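Local atomic coordinates of Alpha/beta hydrolase (Streptomyces albidoflavus, PDB entry 6KSU), a protein that probably cyclises peptides made by non-ribosomal peptide synthetases, joining their ends head to tail by macrolactamization, as a penicillin-binding-protein-type cyclase. Residues F449-E452 with P457-L460. Residues are numbered along the deposited sequence; the frame is centred on the assembly and turned at random.
Sequences FVRE and PVAL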
loop_
_atom_site.group_PDB
_atom_site.type_symbol
_atom_site.label_atom_id
_atom_site.label_comp_id
_atom_site.label_asym_id
_atom_site.label_seq_id
_atom_site.Cartn_x
_atom_site.Cartn_y
_atom_site.Cartn_z
ATOM N N PHE A 449 16.821 -2.049 14.264
ATOM C CA PHE A 449 16.285 -2.316 15.588
ATOM C C PHE A 449 15.740 -1.039 16.199
ATOM O O PHE A 449 16.204 0.067 15.908
ATOM C CB PHE A 449 17.359 -2.920 16.486
ATOM C CG PHE A 449 17.862 -4.227 15.972
ATOM C CD1 PHE A 449 17.173 -5.389 16.243
ATOM C CD2 PHE A 449 18.966 -4.277 15.146
ATOM C CE1 PHE A 449 17.616 -6.592 15.735
ATOM C CE2 PHE A 449 19.407 -5.471 14.635
ATOM C CZ PHE A 449 18.735 -6.628 14.928
ATOM N N VAL A 450 14.731 -1.204 17.037
ATOM C CA VAL A 450 14.082 -0.096 17.721
ATOM C C VAL A 450 14.010 -0.425 19.205
ATOM O O VAL A 450 13.647 -1.547 19.582
ATOM C CB VAL A 450 12.678 0.178 17.141
ATOM C CG1 VAL A 450 12.017 1.363 17.849
ATOM C CG2 VAL A 450 12.799 0.436 15.653
ATOM N N ARG A 451 14.380 0.544 20.034
ATOM C CA ARG A 451 14.266 0.477 21.484
ATOM C C ARG A 451 13.116 1.365 21.940
ATOM O O ARG A 451 12.801 2.374 21.300
ATOM C CB ARG A 451 15.555 0.951 22.168
ATOM C CG ARG A 451 16.804 0.140 21.811
ATOM C CD ARG A 451 18.107 0.859 22.176
ATOM N NE ARG A 451 19.192 0.455 21.290
ATOM C CZ ARG A 451 19.934 -0.631 21.483
ATOM N NH1 ARG A 451 19.687 -1.404 22.533
ATOM N NH2 ARG A 451 20.906 -0.950 20.625
ATOM N N GLU A 452 12.495 0.981 23.058
ATOM C CA GLU A 452 11.503 1.844 23.687
ATOM C C GLU A 452 12.147 3.006 24.430
ATOM O O GLU A 452 11.526 4.063 24.560
ATOM C CB GLU A 452 10.614 1.046 24.643
ATOM C CG GLU A 452 9.877 -0.067 23.956
ATOM C CD GLU A 452 8.858 -0.764 24.841
ATOM O OE1 GLU A 452 8.029 -0.072 25.469
ATOM O OE2 GLU A 452 8.884 -2.018 24.884
ATOM N N PRO A 457 16.766 -2.248 26.247
ATOM C CA PRO A 457 17.206 -3.282 25.315
ATOM C C PRO A 457 16.388 -3.224 24.028
ATOM O O PRO A 457 15.425 -2.461 23.893
ATOM C CB PRO A 457 16.932 -4.573 26.089
ATOM C CG PRO A 457 15.660 -4.242 26.851
ATOM C CD PRO A 457 15.703 -2.738 27.142
ATOM N N VAL A 458 16.801 -4.065 23.080
ATOM C CA VAL A 458 16.145 -4.159 21.783
ATOM C C VAL A 458 14.724 -4.678 21.975
ATOM O O VAL A 458 14.500 -5.740 22.568
ATOM C CB VAL A 458 16.965 -5.053 20.845
ATOM C CG1 VAL A 458 16.069 -5.708 19.817
ATOM C CG2 VAL A 458 18.120 -4.248 20.188
ATOM N N ALA A 459 13.747 -3.913 21.498
ATOM C CA ALA A 459 12.358 -4.346 21.570
ATOM C C ALA A 459 11.725 -4.621 20.208
ATOM O O ALA A 459 10.787 -5.426 20.121
ATOM C CB ALA A 459 11.514 -3.302 22.318
ATOM N N LEU A 460 12.219 -3.984 19.149
ATOM C CA LEU A 460 11.647 -4.143 17.821
ATOM C C LEU A 460 12.728 -4.334 16.775
ATOM O O LEU A 460 13.803 -3.729 16.847
ATOM C CB LEU A 460 10.802 -2.929 17.413
ATOM C CG LEU A 460 9.446 -2.867 18.084
ATOM C CD1 LEU A 460 8.631 -1.762 17.430
ATOM C CD2 LEU A 460 8.786 -4.231 17.950
HETATM O O HOH W 1 13.818 -0.861 24.991
#
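Val450 pairs with Leu460 across a β hairpin and, by facing Ala459 as well, makes a classic β bulge. Three backbone hydrogen bonds hold the pairing. Val450 N donates its N-H to Leu460 O at 2.7 Å, approaching from 32° off the carbonyl plane. Val450 O takes two donors in return: Leu460 N at 2.9 Å, in the carbonyl plane, and Ala459 N at 3.0 Å, somewhat tilted from it. Leu460 O also receives a CA-H...O contact from Phe449 CA at 3.1 Å. Where the main chains part toward the turn, Glu452 N donates to a water, which lies close to Pro457 O at a distance too short to trust.

Apolar contacts line both faces. Val450 and Leu460 project to the same one and meet CB to CB at 3.6 Å. On the other, Phe449 CD1 lies 3.8 Å from Val458 CG1, the ring and the valine branch meeting at a slant. With CG anti to its carbonyl carbon (chi1 -60°) and an extended chain from CG to NE, Arg451 extends past the Pro457 carbonyl and brings its guanidinium across Val458; its CG passes Pro457 O at 3.6 Å, and Val458 CG2 sits over one face of the guanidinium. That group is held by a salt bridge from NH2 to Asp431 and a hydrogen bond from NH1 to Gly456 O, which should limit its rotation. Near the exposed end of the hairpin, Glu452 brings CG and OE2 against the Ala459 methyl.

The short segments 449-451 and 458-460 run at 110° to each other, far from the 180° of regular antiparallel strands, around the bulge. Strands 445-451 and 458-463 are neighbours in the closed eight-stranded antiparallel barrel of the C-terminal region. Strand 432-437 flanks the former, its Phe433 meeting the Phe449 ring, while strand 466-470 flanks the latter and sends Arg470 to Val458 O.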